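Side-chain contacts in bacteriocin (Streptococcus pyogenes, PDB 2FU2), which probably protects its streptococcal host against a bacteriocin, acting as a small, all-helical immunity protein: residues A34-L37 / E38-G41; E40-S43 / S44-T48; F63-K67 / S68-L72; D71-R74 / L75-K79. All coordinates share one frame; numbering follows the deposited sequence.

In the fold
Walking from the N terminus, all four contacts are local, each joining neighbouring turns or a cap, and none closes a long loop or crosses another. Contact 1 covers the C-terminal turns of helix 24-40; contact 2 begins where it ends, sharing Glu40 and Gly41, and starts helix 44-60, with Leu37 and Gln36 packing on Leu46. After that helix, contact 3 leads the chain into helix 67-78, and contact 4 carries on along it, overlapping at Asp71 and Leu72. Contacts 1 and 3 sit on opposite sides of the chain's centre, their own centres about 21 Å apart. Contacts 2 and 4 meet where Val76 packs against Ala47, joining the last two helices.

Contact 1 of 4, residues A34-L37 / E38-G41; sequences ASQL and EKEG
Leu37 and Gly41 meet at the very end of helix 24-40, where methyl CD2 of Leu37 lies 3.5 Å from C of Gly41. The backbone closes the same pair, Gly41 N donating to Leu37 O over 2.7 Å along a rather bent path (138° at the hydrogen). One residue back, Glu40 N donates to Gln36 O, also at 2.7 Å but straighter. Earlier still, Lys39 N and Glu38 N bind the carbonyls of Ser35 and Ala34 in the ordinary helical pattern.

On the outer surface Gln36, Lys39 and Glu40 form a loose polar cluster. The Gln36 chain runs out extended, its CG swung opposite the backbone N (chi1 174°), and this carries CG to 3.9 Å from Glu40 OE1. The amide and the carboxylate stand nearly perpendicular, 78° apart, with the two OE1 atoms of Gln36 and Glu40 3.8 Å from each other; both are acceptors, so no bond joins them. Lys39 bends back at its CG-CD bond, bringing NZ within 4.1 Å of Gln36 CG and into a long salt bridge with Glu40 OE2, at 4.0 Å.

Further out, the inner side of this turn is held by other helices: Leu37 packs on Leu8 and Leu11 of helix 4-15 and on Leu46 of helix 44-60. Within helix 24-40 itself, Ser35 OG is hydrogen-bonded to Phe31 O. Gly41 has positive phi, a backbone shape that suits glycine and ends the helix. The Lys39 ammonium probably offsets part of the negative charge that Glu40 adds to the carbonyl-rich helix end.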
# COMPACT_ATOMS: atom_id res chain seq x y z
N ALA A 34 -5.90 3.47 -2.28
CA ALA A 34 -5.42 4.41 -3.35
C ALA A 34 -6.57 5.30 -3.81
O ALA A 34 -6.33 6.50 -4.03
CB ALA A 34 -4.83 3.69 -4.50
N SER A 35 -7.80 4.79 -3.92
CA SER A 35 -8.92 5.66 -4.30
C SER A 35 -9.23 6.71 -3.25
O SER A 35 -9.62 7.83 -3.60
CB SER A 35 -10.19 4.88 -4.57
OG SER A 35 -9.87 3.77 -5.39
N GLN A 36 -9.12 6.35 -1.98
CA GLN A 36 -9.41 7.30 -0.94
C GLN A 36 -8.39 8.43 -0.97
O GLN A 36 -8.73 9.60 -0.83
CB GLN A 36 -9.48 6.60 0.41
CG GLN A 36 -9.64 7.56 1.59
CD GLN A 36 -9.60 6.85 2.98
OE1 GLN A 36 -9.48 7.52 4.04
NE2 GLN A 36 -9.69 5.50 2.98
N LEU A 37 -7.12 8.07 -1.14
CA LEU A 37 -6.02 9.01 -1.27
C LEU A 37 -6.26 9.92 -2.46
O LEU A 37 -6.27 11.14 -2.35
CB LEU A 37 -4.73 8.26 -1.55
CG LEU A 37 -3.43 8.69 -0.89
CD1 LEU A 37 -2.25 8.13 -1.65
CD2 LEU A 37 -3.29 10.18 -0.73
N GLU A 38 -6.40 9.32 -3.62
CA GLU A 38 -6.65 10.12 -4.79
C GLU A 38 -7.78 11.12 -4.57
O GLU A 38 -7.66 12.30 -4.93
CB GLU A 38 -6.99 9.23 -5.95
CG GLU A 38 -6.90 9.93 -7.26
CD GLU A 38 -6.81 8.92 -8.36
OE1 GLU A 38 -7.19 7.74 -8.09
OE2 GLU A 38 -6.37 9.29 -9.48
N LYS A 39 -8.88 10.64 -3.98
CA LYS A 39 -10.07 11.45 -3.79
C LYS A 39 -9.84 12.51 -2.72
O LYS A 39 -9.83 13.68 -3.04
CB LYS A 39 -11.30 10.57 -3.47
CG LYS A 39 -12.51 11.35 -2.86
CD LYS A 39 -13.43 10.42 -1.98
CE LYS A 39 -12.65 9.69 -0.85
NZ LYS A 39 -13.19 8.35 -0.39
N GLU A 40 -9.62 12.11 -1.46
CA GLU A 40 -9.55 13.05 -0.33
C GLU A 40 -8.15 13.59 -0.05
O GLU A 40 -8.02 14.52 0.75
CB GLU A 40 -10.03 12.38 0.97
CG GLU A 40 -11.55 12.24 1.21
CD GLU A 40 -11.88 11.27 2.40
OE1 GLU A 40 -10.96 10.85 3.15
OE2 GLU A 40 -13.08 10.96 2.58
N GLY A 41 -7.11 13.01 -0.63
CA GLY A 41 -5.76 13.29 -0.12
C GLY A 41 -5.31 12.46 1.09
O GLY A 41 -6.00 11.57 1.55

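Contact 2 of 4, residues E40-S43 / S44-T48; sequences EGMS and SLLAT
Ser43 opens helix 44-60 with two hydrogen bonds, of which the one to its side chain is the cap. Its hydroxyl accepts from Leu46 N, with OG 3.2 Å from the nitrogen and 156° at the hydrogen; chi1 of 57° tucks OG between the residue's own N and carbonyl carbon, which turns it over the helix start. The carbonyl of Ser43 takes Ala47 N at 2.9 Å, the first regular bond of the helix. One residue on, Ser44 O is gripped twice by Thr48, through the backbone N and through OG1 at 3.2 Å, the hydroxyl coming in from above the carbonyl plane.

This is a classical serine N-cap, and around it the apolar residues form a hydrophobic staple: Met42, just before the cap, reaches across to Ala47 in the first turn. Met42 is present as selenomethionine. Bends at CB-CG and again beyond it fold the chain back, so that the terminal CE, rather than the selenium, does the touching. CE sits 3.6 Å from Ala47 CB and only 3.4 Å from Ala47 CA, tighter than ordinary van der Waals contact, and it also meets Leu46 CB at 3.9 Å.

Leu46 itself points its CB toward the loop, where that atom lies 3.3 Å from Ser43 OG, while its CD2 methyl rests 3.7 Å from Gly41 O. The same leucine packs on Leu33 and Gln36 of helix 24-40, and Met42 touches Leu37. The Met42 backbone N is hydrogen-bonded to the carboxylate of Glu4 near the N terminus.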
# COMPACT_ATOMS: atom_id res chain seq x y z
N GLU A 40 -9.62 12.11 -1.46
CA GLU A 40 -9.55 13.05 -0.33
C GLU A 40 -8.15 13.59 -0.05
O GLU A 40 -8.02 14.52 0.75
CB GLU A 40 -10.03 12.38 0.97
CG GLU A 40 -11.55 12.24 1.21
CD GLU A 40 -11.88 11.27 2.40
OE1 GLU A 40 -10.96 10.85 3.15
OE2 GLU A 40 -13.08 10.96 2.58
N GLY A 41 -7.11 13.01 -0.63
CA GLY A 41 -5.76 13.29 -0.12
C GLY A 41 -5.31 12.46 1.09
O GLY A 41 -6.00 11.57 1.55
N MSE A 42 -4.12 12.76 1.62
CA MSE A 42 -3.47 11.94 2.66
C MSE A 42 -3.96 12.32 4.03
O MSE A 42 -4.37 13.45 4.28
CB MSE A 42 -1.95 12.17 2.61
CG MSE A 42 -1.13 11.21 3.37
SE MSE A 42 -1.31 9.32 2.78
CE MSE A 42 -1.61 8.77 4.29
N SER A 43 -3.86 11.39 4.95
CA SER A 43 -4.21 11.71 6.32
C SER A 43 -3.49 10.71 7.21
O SER A 43 -3.07 9.67 6.74
CB SER A 43 -5.74 11.62 6.52
OG SER A 43 -6.19 10.33 6.16
N SER A 44 -3.32 11.11 8.46
CA SER A 44 -2.89 10.30 9.58
C SER A 44 -3.59 8.96 9.57
O SER A 44 -2.94 7.90 9.57
CB SER A 44 -3.33 11.04 10.84
OG SER A 44 -2.61 10.65 11.98
N LEU A 45 -4.93 9.01 9.55
CA LEU A 45 -5.76 7.83 9.50
C LEU A 45 -5.41 6.89 8.36
O LEU A 45 -5.20 5.68 8.57
CB LEU A 45 -7.19 8.29 9.36
CG LEU A 45 -8.19 7.26 9.86
CD1 LEU A 45 -7.92 6.95 11.33
CD2 LEU A 45 -9.61 7.81 9.65
N LEU A 46 -5.34 7.44 7.15
CA LEU A 46 -5.10 6.67 5.95
C LEU A 46 -3.69 6.03 5.98
O LEU A 46 -3.49 4.88 5.55
CB LEU A 46 -5.33 7.55 4.70
CG LEU A 46 -5.11 6.97 3.27
CD1 LEU A 46 -5.88 5.70 3.03
CD2 LEU A 46 -5.55 7.95 2.23
N ALA A 47 -2.74 6.79 6.52
CA ALA A 47 -1.38 6.34 6.67
C ALA A 47 -1.43 5.06 7.49
O ALA A 47 -0.84 4.05 7.13
CB ALA A 47 -0.56 7.41 7.43
N THR A 48 -2.19 5.14 8.58
CA THR A 48 -2.36 4.06 9.55
C THR A 48 -2.95 2.85 8.93
O THR A 48 -2.41 1.75 9.17
CB THR A 48 -3.21 4.52 10.69
OG1 THR A 48 -2.39 5.39 11.46
CG2 THR A 48 -3.56 3.34 11.60

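Contact 3 of 4, residues F63-K67 / S68-L72; sequences FDAPK and SIFDL
Ala65, Pro66 and Phe70 frame the start of helix 67-78, with Pro66 in the N-cap position and a hydrophobic staple across it from Ala65 to Phe70. Lacking a polar side chain, Pro66 serves the cap with its backbone: its carbonyl O accepts from Ile69 N at 3.0 Å, a bent bond (141° at the hydrogen) with the donor well above the carbonyl plane. The next acceptor is better placed. Lys67 O takes Asp71 N at 2.7 Å, almost straight on.

Two loop carbonyls turn to the rim of the Phe70 ring. Phe63 O lies in the ring plane, 3.5 Å from CZ, and Ala65 O comes up near that plane, 3.5 Å from CE2. Phe63 O also receives a weak bond from Ala65 N. Such approaches to the rim let ring C-H groups, slightly positive at their edge, face carbonyl oxygens. The ring is set there by a first torsion of -73°, which sends CG opposite the carbonyl carbon and back over the incoming loop.

Of the polar side chains, Ser68 OG is satisfied by Glu17, outside the turn. Asp71 is not paired to Lys67 by charge: NZ of Lys67 stays 6.2 Å from Asp71 OD2, and the lysine instead lays CG against the carboxylate. On the apolar side, Pro66 and Ile69 run side by side, while Ile69 also touches Tyr57 of helix 44-60 and Ile20 of helix 18-21. Beside them Ala65 CB meets Ile69 CG2 at 3.8 Å, and Pro66 CD rests 3.9 Å from Ile69 CG1.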
# COMPACT_ATOMS: atom_id res chain seq x y z
N PHE A 63 7.98 -12.10 4.95
CA PHE A 63 8.96 -11.15 4.47
C PHE A 63 9.33 -11.46 3.01
O PHE A 63 10.25 -10.89 2.47
CB PHE A 63 10.15 -11.08 5.43
CG PHE A 63 9.74 -10.78 6.83
CD1 PHE A 63 9.54 -9.47 7.25
CD2 PHE A 63 9.42 -11.82 7.72
CE1 PHE A 63 9.08 -9.19 8.53
CE2 PHE A 63 8.97 -11.55 9.00
CZ PHE A 63 8.80 -10.21 9.41
N ASP A 64 8.56 -12.34 2.39
CA ASP A 64 8.74 -12.65 0.97
C ASP A 64 7.71 -11.83 0.18
O ASP A 64 6.60 -12.29 -0.11
CB ASP A 64 8.57 -14.17 0.71
CG ASP A 64 8.93 -14.58 -0.71
OD1 ASP A 64 9.39 -13.70 -1.51
OD2 ASP A 64 8.75 -15.79 -1.02
N ALA A 65 8.09 -10.59 -0.13
CA ALA A 65 7.21 -9.63 -0.81
C ALA A 65 8.12 -8.87 -1.79
O ALA A 65 9.32 -8.68 -1.50
CB ALA A 65 6.58 -8.68 0.20
N PRO A 66 7.56 -8.46 -2.94
CA PRO A 66 8.30 -7.70 -3.96
C PRO A 66 8.83 -6.37 -3.38
O PRO A 66 8.26 -5.86 -2.38
CB PRO A 66 7.24 -7.45 -5.01
CG PRO A 66 6.20 -8.51 -4.78
CD PRO A 66 6.16 -8.72 -3.33
N LYS A 67 9.87 -5.80 -4.00
CA LYS A 67 10.48 -4.57 -3.53
C LYS A 67 9.44 -3.48 -3.30
O LYS A 67 9.51 -2.74 -2.31
CB LYS A 67 11.59 -4.07 -4.50
CG LYS A 67 12.33 -2.72 -4.10
CD LYS A 67 13.80 -2.50 -4.64
CE LYS A 67 13.97 -2.67 -6.22
NZ LYS A 67 15.32 -2.31 -6.96
N SER A 68 8.46 -3.39 -4.22
CA SER A 68 7.48 -2.29 -4.17
C SER A 68 6.71 -2.26 -2.86
O SER A 68 6.33 -1.22 -2.36
CB SER A 68 6.52 -2.38 -5.36
OG SER A 68 5.80 -3.60 -5.36
N ILE A 69 6.51 -3.42 -2.28
CA ILE A 69 5.77 -3.57 -1.01
C ILE A 69 6.61 -2.97 0.10
O ILE A 69 6.13 -2.17 0.91
CB ILE A 69 5.44 -5.04 -0.78
CG1 ILE A 69 4.49 -5.50 -1.92
CG2 ILE A 69 4.87 -5.29 0.65
CD1 ILE A 69 3.16 -6.08 -1.48
N PHE A 70 7.88 -3.30 0.09
CA PHE A 70 8.78 -2.70 1.05
C PHE A 70 8.98 -1.22 0.83
O PHE A 70 9.12 -0.46 1.82
CB PHE A 70 10.11 -3.42 1.05
CG PHE A 70 10.06 -4.79 1.72
CD1 PHE A 70 9.85 -4.91 3.11
CD2 PHE A 70 10.21 -5.97 0.95
CE1 PHE A 70 9.81 -6.21 3.73
CE2 PHE A 70 10.20 -7.24 1.55
CZ PHE A 70 9.99 -7.38 2.93
N ASP A 71 9.04 -0.80 -0.44
CA ASP A 71 9.09 0.60 -0.78
C ASP A 71 7.91 1.43 -0.22
O ASP A 71 8.11 2.38 0.54
CB ASP A 71 9.15 0.76 -2.30
CG ASP A 71 10.50 0.41 -2.89
OD1 ASP A 71 11.50 0.15 -2.16
OD2 ASP A 71 10.55 0.40 -4.13
N LEU A 72 6.68 1.07 -0.63
CA LEU A 72 5.47 1.55 0.00
C LEU A 72 5.50 1.49 1.52
O LEU A 72 5.22 2.47 2.22
CB LEU A 72 4.24 0.74 -0.49
CG LEU A 72 2.90 1.14 0.10
CD1 LEU A 72 2.62 2.69 -0.01
CD2 LEU A 72 1.80 0.36 -0.62

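Contact 4 of 4, residues D71-R74 / L75-K79; sequences DLSR and LVKTK
Leu72 and Val76, one turn apart on helix 67-78, form the packed side of this contact, CD1 of the leucine touching CG1 of the valine at 4.0 Å as the two chains slant across each other. Neighbouring helices cover them: Leu72 lies on Ala10, Leu11 and Val14 of helix 4-15 and on Ile54 of helix 44-60, and Val76 lies on Ile50. Val76 N bonds Leu72 O and Leu75 N bonds Asp71 O in the regular helical pattern. Leu75, whose CG sits 3.5 Å from Asp71 O, adds a contact to Ala10.

Between the two sides runs Lys77. Its aliphatic portion lies along Ser73, CE coming 3.3 Å from Ser73 OG, before a bend at the last torsion takes NZ to a salt bridge with Asp51 and a hydrogen bond to Asn55 on helix 44-60.

The outer side is looser and polar. Arg74 O receives two donors of Thr78 from opposite faces of its plane, OG1 at 2.9 Å and the backbone N at 3.1 Å. The threonine hydroxyl is aimed there by its first torsion (chi1 -52°), which sets OG1 beside its own backbone N. A water then donates to Thr78 OG1 at 3.0 Å and accepts from Arg74 NE, though that last separation looks unusually short. The Thr78 hydroxyl would link the arginine, through the water, to the last turn of the helix, a link that is doubtful at the arginine end. Arg74 O thus has a second donor besides its helical one, and the hydroxyl that supplies it still accepts from the water.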
# COMPACT_ATOMS: atom_id res chain seq x y z
N ASP A 71 9.04 -0.80 -0.44
CA ASP A 71 9.09 0.60 -0.78
C ASP A 71 7.91 1.43 -0.22
O ASP A 71 8.11 2.38 0.54
CB ASP A 71 9.15 0.76 -2.30
CG ASP A 71 10.50 0.41 -2.89
OD1 ASP A 71 11.50 0.15 -2.16
OD2 ASP A 71 10.55 0.40 -4.13
N LEU A 72 6.68 1.07 -0.63
CA LEU A 72 5.47 1.55 0.00
C LEU A 72 5.50 1.49 1.52
O LEU A 72 5.22 2.47 2.22
CB LEU A 72 4.24 0.74 -0.49
CG LEU A 72 2.90 1.14 0.10
CD1 LEU A 72 2.62 2.69 -0.01
CD2 LEU A 72 1.80 0.36 -0.62
N SER A 73 5.80 0.34 2.06
CA SER A 73 5.86 0.25 3.54
C SER A 73 6.73 1.37 4.15
O SER A 73 6.33 2.00 5.10
CB SER A 73 6.46 -1.07 3.98
OG SER A 73 6.50 -1.15 5.38
N ARG A 74 7.92 1.60 3.54
CA ARG A 74 8.86 2.55 3.99
C ARG A 74 8.27 3.98 4.00
O ARG A 74 8.40 4.74 4.97
CB ARG A 74 10.09 2.48 3.09
CG ARG A 74 11.07 3.55 3.41
CD ARG A 74 11.83 4.03 2.25
NE ARG A 74 12.77 5.03 2.74
CZ ARG A 74 13.85 5.41 2.07
NH1 ARG A 74 14.10 4.86 0.89
NH2 ARG A 74 14.66 6.31 2.59
N LEU A 75 7.64 4.32 2.89
CA LEU A 75 7.03 5.60 2.72
C LEU A 75 5.94 5.93 3.75
O LEU A 75 5.91 7.06 4.25
CB LEU A 75 6.47 5.75 1.29
CG LEU A 75 7.50 5.76 0.15
CD1 LEU A 75 6.84 6.14 -1.17
CD2 LEU A 75 8.61 6.75 0.44
N VAL A 76 5.01 5.01 4.01
CA VAL A 76 3.94 5.30 4.95
C VAL A 76 4.45 5.19 6.37
O VAL A 76 3.91 5.87 7.26
CB VAL A 76 2.63 4.41 4.79
CG1 VAL A 76 2.03 4.65 3.48
CG2 VAL A 76 2.96 2.99 4.90
N LYS A 77 5.49 4.38 6.61
CA LYS A 77 6.15 4.45 7.95
C LYS A 77 6.76 5.83 8.28
O LYS A 77 6.67 6.30 9.40
CB LYS A 77 7.12 3.29 8.23
CG LYS A 77 6.38 1.97 8.70
CD LYS A 77 7.28 0.69 8.76
CE LYS A 77 6.44 -0.59 8.65
NZ LYS A 77 5.31 -0.56 9.65
N THR A 78 7.36 6.48 7.29
CA THR A 78 7.90 7.84 7.46
C THR A 78 6.81 8.85 7.92
O THR A 78 6.99 9.48 8.96
CB THR A 78 8.62 8.27 6.17
OG1 THR A 78 9.56 7.25 5.82
CG2 THR A 78 9.38 9.57 6.35
N LYS A 79 5.73 9.02 7.14
CA LYS A 79 4.38 9.48 7.65
C LYS A 79 3.54 9.42 6.42
O LYS A 79 4.10 9.40 5.32
CB LYS A 79 4.26 10.92 8.22
CG LYS A 79 5.49 11.59 9.00
CD LYS A 79 5.48 13.16 9.02
CE LYS A 79 6.90 13.70 8.72
NZ LYS A 79 7.56 13.14 7.45
O HOH W 1 12.02 7.09 4.04